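Local structure of putative peptidyl-arginine deiminase (1XKN) at residues Pro9-Pro14 against Phe289-Thr294; Ala44-Arg49 against Glu321-Asp326; Ser17-Trp22 against Thr52-Val57. The protein probably acts as a deiminase that hydrolyses the guanidino group of agmatine or of arginine in peptides. One frame throughout, in Å; residues are numbered along the deposited sequence.

Interaction 1: Pro9-Pro14 against Phe289-Thr294; sequences PPEWAP and FYIANT
E11 and I291 carry most of this contact, in which a type I beta turn, P10 to A13, is set against the short edge strand 290-291. A13 N closes the turn on P10 O, and E11, its second residue, sends a side chain to the strand. CG of E11 lies anti to the backbone N (chi1 -166°) and the chain stays extended beyond it, which carries the carboxylate to the backbone of I291. There I291 N donates to E11 OE2 at 3.0 Å, almost straight at 171° and on the anti lone pair, the one turned away from OE1. The same oxygen lies 3.4 Å from Y290 CD1, the carboxylate plane being inclined by 43° to the tyrosine ring. R223 forms a salt bridge with OE2 and H338 hydrogen-bonds OE1, so both oxygens are gripped and the carboxylate is fixed in rotation. I291 returns the contact with its two branches: CD1 reaches E11 CB at 4.1 Å, while CG2 rests against W12, 3.8 Å from its CA and 4.0 Å from its CB. The indole of W12 leads away from the strand and is covered on one face by P10 CB of its own turn; I291 CD1 lies at its edge, near the ring plane. I291 O is buried here without a polar partner in the model. The contact thus joins the loop between strands 5-7 and 15-21 to an edge strand of the sheet that also holds 295-300 and 321-326. At the far end N293, whose OD1 also accepts from H15 N, reaches the loop through a water that sits 2.8 Å from N293 OD1 and 2.8 Å from A13 O.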
loop_
_atom_site.group_PDB
_atom_site.type_symbol
_atom_site.label_atom_id
_atom_site.label_comp_id
_atom_site.label_asym_id
_atom_site.label_seq_id
_atom_site.Cartn_x
_atom_site.Cartn_y
_atom_site.Cartn_z
ATOM N N PRO A 9 10.245 -6.587 5.218
ATOM C CA PRO A 9 9.552 -7.809 4.808
ATOM C C PRO A 9 8.608 -7.542 3.645
ATOM O O PRO A 9 8.074 -6.438 3.506
ATOM C CB PRO A 9 8.781 -8.208 6.064
ATOM C CG PRO A 9 9.644 -7.685 7.168
ATOM C CD PRO A 9 10.042 -6.323 6.652
ATOM N N PRO A 10 8.398 -8.547 2.783
ATOM C CA PRO A 10 7.489 -8.355 1.654
ATOM C C PRO A 10 6.067 -8.359 2.215
ATOM O O PRO A 10 5.838 -8.822 3.333
ATOM C CB PRO A 10 7.782 -9.559 0.763
ATOM C CG PRO A 10 8.119 -10.622 1.758
ATOM C CD PRO A 10 8.991 -9.895 2.762
ATOM N N GLU A 11 5.116 -7.847 1.444
ATOM C CA GLU A 11 3.743 -7.768 1.907
ATOM C C GLU A 11 3.104 -9.124 2.197
ATOM O O GLU A 11 2.165 -9.211 2.986
ATOM C CB GLU A 11 2.907 -7.001 0.886
ATOM C CG GLU A 11 1.552 -6.566 1.387
ATOM C CD GLU A 11 0.926 -5.534 0.478
ATOM O OE1 GLU A 11 1.515 -4.442 0.346
ATOM O OE2 GLU A 11 -0.141 -5.817 -0.105
ATOM N N TRP A 12 3.607 -10.181 1.566
ATOM C CA TRP A 12 3.050 -11.510 1.780
ATOM C C TRP A 12 3.648 -12.235 2.988
ATOM O O TRP A 12 3.237 -13.351 3.302
ATOM C CB TRP A 12 3.214 -12.373 0.524
ATOM C CG TRP A 12 4.635 -12.588 0.114
ATOM C CD1 TRP A 12 5.530 -13.457 0.669
ATOM C CD2 TRP A 12 5.334 -11.897 -0.922
ATOM N NE1 TRP A 12 6.747 -13.350 0.040
ATOM C CE2 TRP A 12 6.654 -12.400 -0.943
ATOM C CE3 TRP A 12 4.974 -10.898 -1.841
ATOM C CZ2 TRP A 12 7.615 -11.937 -1.843
ATOM C CZ3 TRP A 12 5.933 -10.439 -2.735
ATOM C CH2 TRP A 12 7.235 -10.962 -2.729
ATOM N N ALA A 13 4.613 -11.614 3.661
ATOM C CA ALA A 13 5.209 -12.225 4.843
ATOM C C ALA A 13 4.156 -12.174 5.948
ATOM O O ALA A 13 3.245 -11.355 5.901
ATOM C CB ALA A 13 6.461 -11.456 5.268
ATOM N N PRO A 14 4.264 -13.053 6.959
ATOM C CA PRO A 14 3.293 -13.077 8.062
ATOM C C PRO A 14 3.093 -11.717 8.731
ATOM O O PRO A 14 4.061 -11.009 9.012
ATOM C CB PRO A 14 3.891 -14.107 9.020
ATOM C CG PRO A 14 4.558 -15.068 8.087
ATOM C CD PRO A 14 5.251 -14.138 7.111
ATOM N N PHE A 289 -4.338 -3.977 -4.795
ATOM C CA PHE A 289 -4.863 -4.999 -3.894
ATOM C C PHE A 289 -3.983 -5.059 -2.649
ATOM O O PHE A 289 -2.883 -4.506 -2.627
ATOM C CB PHE A 289 -4.871 -6.372 -4.588
ATOM C CG PHE A 289 -3.501 -6.867 -5.004
ATOM C CD1 PHE A 289 -2.648 -7.471 -4.082
ATOM C CD2 PHE A 289 -3.065 -6.719 -6.317
ATOM C CE1 PHE A 289 -1.383 -7.922 -4.465
ATOM C CE2 PHE A 289 -1.803 -7.165 -6.713
ATOM C CZ PHE A 289 -0.957 -7.768 -5.784
ATOM N N TYR A 290 -4.471 -5.722 -1.605
ATOM C CA TYR A 290 -3.697 -5.855 -0.379
ATOM C C TYR A 290 -3.584 -7.323 0.005
ATOM O O TYR A 290 -4.582 -8.049 0.012
ATOM C CB TYR A 290 -4.357 -5.079 0.766
ATOM C CG TYR A 290 -3.653 -5.261 2.094
ATOM C CD1 TYR A 290 -2.336 -4.828 2.274
ATOM C CD2 TYR A 290 -4.298 -5.864 3.173
ATOM C CE1 TYR A 290 -1.682 -4.988 3.495
ATOM C CE2 TYR A 290 -3.650 -6.032 4.402
ATOM C CZ TYR A 290 -2.349 -5.591 4.554
ATOM O OH TYR A 290 -1.718 -5.752 5.766
ATOM N N ILE A 291 -2.368 -7.759 0.320
ATOM C CA ILE A 291 -2.138 -9.141 0.723
ATOM C C ILE A 291 -2.198 -9.219 2.248
ATOM O O ILE A 291 -1.417 -8.560 2.929
ATOM C CB ILE A 291 -0.741 -9.643 0.281
ATOM C CG1 ILE A 291 -0.558 -9.460 -1.227
ATOM C CG2 ILE A 291 -0.582 -11.116 0.657
ATOM C CD1 ILE A 291 0.905 -9.518 -1.663
ATOM N N ALA A 292 -3.138 -10.001 2.775
ATOM C CA ALA A 292 -3.272 -10.192 4.220
ATOM C C ALA A 292 -2.839 -11.626 4.519
ATOM O O ALA A 292 -2.488 -12.363 3.601
ATOM C CB ALA A 292 -4.718 -9.967 4.653
ATOM N N ASN A 293 -2.873 -12.035 5.785
ATOM C CA ASN A 293 -2.449 -13.388 6.131
ATOM C C ASN A 293 -3.260 -14.506 5.483
ATOM O O ASN A 293 -2.694 -15.427 4.899
ATOM C CB ASN A 293 -2.454 -13.583 7.654
ATOM C CG ASN A 293 -1.337 -12.829 8.348
ATOM O OD1 ASN A 293 -0.455 -12.256 7.702
ATOM N ND2 ASN A 293 -1.360 -12.835 9.677
ATOM N N THR A 294 -4.583 -14.426 5.570
ATOM C CA THR A 294 -5.428 -15.480 5.010
ATOM C C THR A 294 -6.235 -15.074 3.786
ATOM O O THR A 294 -6.911 -15.909 3.180
ATOM C CB THR A 294 -6.428 -15.996 6.053
ATOM O OG1 THR A 294 -7.377 -14.966 6.349
ATOM C CG2 THR A 294 -5.708 -16.389 7.322
HETATM O O HOH W 1 0.657 -12.247 5.121
#

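Interaction 2: Ala44-Arg49 against Glu321-Asp326; sequences AYQLSR and EVVGID
R49, near the end of helix 36-50, meets E321 on strand 321-326 in a salt bridge near the protein surface. A single carboxylate oxygen takes both terminal nitrogens: R49 NH2 donates to the syn lone pair of E321 OE2 at 3.3 Å, and R49 NH1 adds a weak bond to E321 OE2 at 3.4 Å. OE2 lies at the guanidinium edge, close to its plane, but the carboxylate stands almost perpendicular to that plane, at 88°, so the fork closes on one oxygen and not on two. Beside the ion pair the contact is van der Waals packing against the Q46 side chain: V323 CG1 comes 4.1 Å from Q46 OE1, and I325 CD1 lies 4.2 Å from Q46 CG. A bend at chi2 (-55°) turns the Q46 amide toward R49, where Q46 OE1 accepts from R49 NH1 at 2.9 Å, in the carbonyl plane and also in the plane of the guanidinium. Q46 thus positions the arginine one helical turn on. Further out, L47 packs on strands 15-21, 52-57 and 295-300, while V323 is backbone-bonded to strand 295-300; helix and strand run nearly antiparallel, at 165°, with their axes 10.7 Å apart. Long bonds to one oxygen of a solvent-exposed glutamate suggest a modest electrostatic tie, with the shorter, neutral Q46 bond probably doing more to fix the guanidinium.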
loop_
_atom_site.group_PDB
_atom_site.type_symbol
_atom_site.label_atom_id
_atom_site.label_comp_id
_atom_site.label_asym_id
_atom_site.label_seq_id
_atom_site.Cartn_x
_atom_site.Cartn_y
_atom_site.Cartn_z
ATOM N N ALA A 44 -12.304 -3.471 7.010
ATOM C CA ALA A 44 -11.894 -3.836 8.360
ATOM C C ALA A 44 -12.436 -5.214 8.721
ATOM O O ALA A 44 -11.735 -6.021 9.332
ATOM C CB ALA A 44 -12.385 -2.794 9.359
ATOM N N TYR A 45 -13.679 -5.488 8.330
ATOM C CA TYR A 45 -14.284 -6.783 8.614
ATOM C C TYR A 45 -13.509 -7.900 7.931
ATOM O O TYR A 45 -13.130 -8.882 8.571
ATOM C CB TYR A 45 -15.741 -6.825 8.149
ATOM C CG TYR A 45 -16.327 -8.218 8.191
ATOM C CD1 TYR A 45 -16.544 -8.873 9.405
ATOM C CD2 TYR A 45 -16.631 -8.901 7.012
ATOM C CE1 TYR A 45 -17.046 -10.175 9.441
ATOM C CE2 TYR A 45 -17.132 -10.199 7.040
ATOM C CZ TYR A 45 -17.337 -10.828 8.256
ATOM O OH TYR A 45 -17.830 -12.111 8.285
ATOM N N GLN A 46 -13.273 -7.760 6.628
ATOM C CA GLN A 46 -12.529 -8.784 5.904
ATOM C C GLN A 46 -11.158 -8.987 6.546
ATOM O O GLN A 46 -10.706 -10.118 6.712
ATOM C CB GLN A 46 -12.366 -8.402 4.428
ATOM C CG GLN A 46 -13.624 -8.572 3.589
ATOM C CD GLN A 46 -14.200 -9.978 3.666
ATOM O OE1 GLN A 46 -13.463 -10.960 3.701
ATOM N NE2 GLN A 46 -15.524 -10.076 3.678
ATOM N N LEU A 47 -10.496 -7.895 6.915
ATOM C CA LEU A 47 -9.186 -8.004 7.541
ATOM C C LEU A 47 -9.255 -8.699 8.895
ATOM O O LEU A 47 -8.355 -9.464 9.250
ATOM C CB LEU A 47 -8.556 -6.621 7.715
ATOM C CG LEU A 47 -8.136 -5.909 6.430
ATOM C CD1 LEU A 47 -7.746 -4.479 6.751
ATOM C CD2 LEU A 47 -6.984 -6.652 5.774
ATOM N N SER A 48 -10.325 -8.445 9.647
ATOM C CA SER A 48 -10.466 -9.051 10.969
ATOM C C SER A 48 -10.652 -10.566 10.904
ATOM O O SER A 48 -10.506 -11.254 11.910
ATOM C CB SER A 48 -11.627 -8.406 11.747
ATOM O OG SER A 48 -12.891 -8.740 11.206
ATOM N N ARG A 49 -10.970 -11.084 9.724
ATOM C CA ARG A 49 -11.140 -12.522 9.556
ATOM C C ARG A 49 -9.760 -13.169 9.509
ATOM O O ARG A 49 -9.594 -14.350 9.823
ATOM C CB ARG A 49 -11.868 -12.823 8.244
ATOM C CG ARG A 49 -13.291 -12.306 8.169
ATOM C CD ARG A 49 -13.876 -12.609 6.801
ATOM N NE ARG A 49 -13.860 -14.044 6.525
ATOM C CZ ARG A 49 -13.643 -14.573 5.325
ATOM N NH1 ARG A 49 -13.418 -13.784 4.282
ATOM N NH2 ARG A 49 -13.649 -15.891 5.166
ATOM N N GLU A 321 -7.540 -16.736 0.382
ATOM C CA GLU A 321 -8.839 -16.553 -0.256
ATOM C C GLU A 321 -8.869 -15.153 -0.859
ATOM O O GLU A 321 -8.774 -14.162 -0.134
ATOM C CB GLU A 321 -9.988 -16.686 0.746
ATOM C CG GLU A 321 -11.354 -16.618 0.064
ATOM C CD GLU A 321 -12.496 -16.363 1.023
ATOM O OE1 GLU A 321 -13.657 -16.326 0.556
ATOM O OE2 GLU A 321 -12.241 -16.194 2.234
ATOM N N VAL A 322 -8.999 -15.068 -2.179
ATOM C CA VAL A 322 -9.042 -13.771 -2.848
ATOM C C VAL A 322 -10.470 -13.235 -2.836
ATOM O O VAL A 322 -11.370 -13.823 -3.436
ATOM C CB VAL A 322 -8.528 -13.868 -4.302
ATOM C CG1 VAL A 322 -8.595 -12.496 -4.970
ATOM C CG2 VAL A 322 -7.097 -14.385 -4.310
ATOM N N VAL A 323 -10.664 -12.114 -2.146
ATOM C CA VAL A 323 -11.981 -11.495 -2.003
ATOM C C VAL A 323 -12.051 -10.093 -2.592
ATOM O O VAL A 323 -11.164 -9.272 -2.367
ATOM C CB VAL A 323 -12.374 -11.403 -0.510
ATOM C CG1 VAL A 323 -13.710 -10.698 -0.354
ATOM C CG2 VAL A 323 -12.428 -12.792 0.094
ATOM N N GLY A 324 -13.117 -9.823 -3.337
ATOM C CA GLY A 324 -13.282 -8.511 -3.922
ATOM C C GLY A 324 -14.053 -7.578 -3.007
ATOM O O GLY A 324 -14.898 -8.011 -2.222
ATOM N N ILE A 325 -13.734 -6.293 -3.089
ATOM C CA ILE A 325 -14.416 -5.268 -2.307
ATOM C C ILE A 325 -14.721 -4.153 -3.298
ATOM O O ILE A 325 -13.811 -3.607 -3.922
ATOM C CB ILE A 325 -13.523 -4.729 -1.162
ATOM C CG1 ILE A 325 -13.290 -5.837 -0.127
ATOM C CG2 ILE A 325 -14.183 -3.512 -0.507
ATOM C CD1 ILE A 325 -12.427 -5.427 1.059
ATOM N N ASP A 326 -16.003 -3.838 -3.462
ATOM C CA ASP A 326 -16.409 -2.797 -4.397
ATOM C C ASP A 326 -15.843 -1.450 -3.985
ATOM O O ASP A 326 -16.156 -0.932 -2.910
ATOM C CB ASP A 326 -17.938 -2.726 -4.485
ATOM C CG ASP A 326 -18.419 -1.614 -5.406
ATOM O OD1 ASP A 326 -17.752 -1.349 -6.429
ATOM O OD2 ASP A 326 -19.477 -1.017 -5.113
#

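Interaction 3: Ser17-Trp22 against Thr52-Val57; sequences STWLSW and TVNINV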
loop_
_atom_site.group_PDB
_atom_site.type_symbol
_atom_site.label_atom_id
_atom_site.label_comp_id
_atom_site.label_asym_id
_atom_site.label_seq_id
_atom_site.Cartn_x
_atom_site.Cartn_y
_atom_site.Cartn_z
ATOM N N SER A 17 -0.469 -7.552 12.258
ATOM C CA SER A 17 -1.714 -6.802 12.086
ATOM C C SER A 17 -1.700 -6.023 10.779
ATOM O O SER A 17 -0.735 -6.073 10.016
ATOM C CB SER A 17 -1.874 -5.782 13.215
ATOM O OG SER A 17 -1.062 -4.637 12.966
ATOM N N THR A 18 -2.795 -5.309 10.535
ATOM C CA THR A 18 -2.920 -4.426 9.383
ATOM C C THR A 18 -3.415 -3.115 9.974
ATOM O O THR A 18 -4.293 -3.111 10.841
ATOM C CB THR A 18 -3.961 -4.898 8.352
ATOM O OG1 THR A 18 -3.516 -6.110 7.730
ATOM C CG2 THR A 18 -4.150 -3.827 7.269
ATOM N N TRP A 19 -2.836 -2.012 9.518
ATOM C CA TRP A 19 -3.228 -0.694 9.992
ATOM C C TRP A 19 -4.117 0.044 9.007
ATOM O O TRP A 19 -3.974 -0.096 7.792
ATOM C CB TRP A 19 -1.999 0.167 10.277
ATOM C CG TRP A 19 -1.331 -0.185 11.557
ATOM C CD1 TRP A 19 -0.483 -1.226 11.780
ATOM C CD2 TRP A 19 -1.512 0.468 12.819
ATOM N NE1 TRP A 19 -0.126 -1.269 13.108
ATOM C CE2 TRP A 19 -0.745 -0.240 13.768
ATOM C CE3 TRP A 19 -2.255 1.579 13.241
ATOM C CZ2 TRP A 19 -0.694 0.127 15.115
ATOM C CZ3 TRP A 19 -2.206 1.945 14.585
ATOM C CH2 TRP A 19 -1.430 1.217 15.504
ATOM N N LEU A 20 -5.027 0.841 9.558
ATOM C CA LEU A 20 -5.959 1.650 8.787
ATOM C C LEU A 20 -6.112 2.993 9.486
ATOM O O LEU A 20 -5.912 3.096 10.697
ATOM C CB LEU A 20 -7.340 0.991 8.737
ATOM C CG LEU A 20 -7.488 -0.410 8.149
ATOM C CD1 LEU A 20 -8.923 -0.882 8.347
ATOM C CD2 LEU A 20 -7.127 -0.386 6.674
ATOM N N SER A 21 -6.465 4.015 8.714
ATOM C CA SER A 21 -6.714 5.349 9.248
ATOM C C SER A 21 -8.155 5.629 8.839
ATOM O O SER A 21 -8.429 5.913 7.673
ATOM C CB SER A 21 -5.766 6.385 8.629
ATOM O OG SER A 21 -4.438 6.231 9.104
ATOM N N TRP A 22 -9.074 5.516 9.796
ATOM C CA TRP A 22 -10.494 5.726 9.535
ATOM C C TRP A 22 -10.741 7.043 8.803
ATOM O O TRP A 22 -10.182 8.077 9.166
ATOM C CB TRP A 22 -11.281 5.686 10.846
ATOM C CG TRP A 22 -12.731 5.379 10.640
ATOM C CD1 TRP A 22 -13.770 6.268 10.633
ATOM C CD2 TRP A 22 -13.295 4.100 10.328
ATOM N NE1 TRP A 22 -14.942 5.622 10.333
ATOM C CE2 TRP A 22 -14.681 4.289 10.141
ATOM C CE3 TRP A 22 -12.761 2.810 10.185
ATOM C CZ2 TRP A 22 -15.547 3.234 9.815
ATOM C CZ3 TRP A 22 -13.620 1.762 9.861
ATOM C CH2 TRP A 22 -14.999 1.983 9.680
ATOM N N THR A 52 -5.237 -9.163 13.318
ATOM C CA THR A 52 -5.551 -7.990 14.123
ATOM C C THR A 52 -5.632 -6.780 13.202
ATOM O O THR A 52 -4.855 -6.659 12.247
ATOM C CB THR A 52 -4.447 -7.730 15.166
ATOM O OG1 THR A 52 -4.342 -8.857 16.045
ATOM C CG2 THR A 52 -4.764 -6.481 15.978
ATOM N N VAL A 53 -6.577 -5.893 13.489
ATOM C CA VAL A 53 -6.758 -4.678 12.704
ATOM C C VAL A 53 -6.615 -3.482 13.641
ATOM O O VAL A 53 -7.389 -3.323 14.584
ATOM C CB VAL A 53 -8.159 -4.633 12.052
ATOM C CG1 VAL A 53 -8.268 -3.429 11.133
ATOM C CG2 VAL A 53 -8.417 -5.923 11.286
ATOM N N ASN A 54 -5.600 -2.660 13.390
ATOM C CA ASN A 54 -5.352 -1.469 14.193
ATOM C C ASN A 54 -5.893 -0.277 13.421
ATOM O O ASN A 54 -5.454 -0.008 12.304
ATOM C CB ASN A 54 -3.850 -1.306 14.444
ATOM C CG ASN A 54 -3.297 -2.368 15.376
ATOM O OD1 ASN A 54 -2.410 -3.142 15.008
ATOM N ND2 ASN A 54 -3.820 -2.408 16.591
ATOM N N ILE A 55 -6.844 0.436 14.019
ATOM C CA ILE A 55 -7.468 1.574 13.351
ATOM C C ILE A 55 -7.230 2.905 14.050
ATOM O O ILE A 55 -7.472 3.040 15.250
ATOM C CB ILE A 55 -8.993 1.358 13.227
ATOM C CG1 ILE A 55 -9.265 0.032 12.508
ATOM C CG2 ILE A 55 -9.629 2.530 12.482
ATOM C CD1 ILE A 55 -10.732 -0.276 12.305
ATOM N N ASN A 56 -6.764 3.892 13.289
ATOM C CA ASN A 56 -6.518 5.219 13.834
ATOM C C ASN A 56 -7.790 6.052 13.742
ATOM O O ASN A 56 -8.402 6.155 12.677
ATOM C CB ASN A 56 -5.407 5.940 13.063
ATOM C CG ASN A 56 -4.077 5.238 13.154
ATOM O OD1 ASN A 56 -3.655 4.822 14.230
ATOM N ND2 ASN A 56 -3.392 5.127 12.022
ATOM N N VAL A 57 -8.186 6.635 14.868
ATOM C CA VAL A 57 -9.365 7.489 14.924
ATOM C C VAL A 57 -8.988 8.756 15.686
ATOM O O VAL A 57 -8.046 8.754 16.478
ATOM C CB VAL A 57 -10.548 6.793 15.633
ATOM C CG1 VAL A 57 -11.051 5.633 14.785
ATOM C CG2 VAL A 57 -10.115 6.296 17.004
HETATM O O HOH W 2 -8.371 8.546 11.116
#
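W19 and N54 both hold CG anti to their own carbonyl carbon (chi1 -77° and -70°), and these torsions lay the indole over the asparagine, so that N54 CB covers one face of the six-membered ring in a CH-pi contact. Farther along the same face of the sheet, N56 OD1 meets the indole at its edge, 3.2 Å from W19 CZ3. The amide of N56 continues to S21: N56 ND2 donates to S21 OG at 3.3 Å, nearly straight at 174°, and H98 gives S21 OG a second partner. At the other end S17 OG lies 2.9 Å from N54 OD1, but E344 also competes for that hydroxyl. All this rests on a parallel strand pair, the two strands of the beta-alpha-beta crossover through helix 36-50. Its backbone bonds alternate regularly, with N54 N to T18 O at 2.9 Å and N56 N to L20 O at 2.8 Å, and L20 N and W22 N donating to N54 O and N56 O. A water donates to both W22 O and N56 O, bridging the strands beside the last bond. The reverse face, of L20, V53 and I55, is largely apolar: L20 CD1 touches V53 CG1 at 3.8 Å and W22 CE3 touches I55 CG2 at 3.9 Å, under helices 36-50 and 60-73. The T18 hydroxyl, held by E51 and Y290, is its exception. The face of W19, N54 and N56 mixes an indole with polar groups; there N56 OD1, buried with no hydrogen-bond partner in the model, has the ring's C-H edge as neighbour, which probably offers it weak electrostatic compensation.

From the N terminus, the loop at 9-14 leads into strand 15-21, then helix 36-50 and strand 52-57. Interaction 3 closes the first, short loop, of 29 intervening residues, and is nested inside the 274-residue loop closed by interaction 1. Interaction 2 leaves from the helix between the strands of interaction 3 and ends beyond both, at 321-326, so it crosses interactions 1 and 3. The beta-alpha-beta unit is thereby tied to the late sheet of strands 290-291, 295-300 and 321-326. L47 sits at the junction, packing on Y290, T18 and V53, while Y290 OH and T18 OG1, 2.7 Å apart, join interactions 1 and 3 by a probable hydrogen bond.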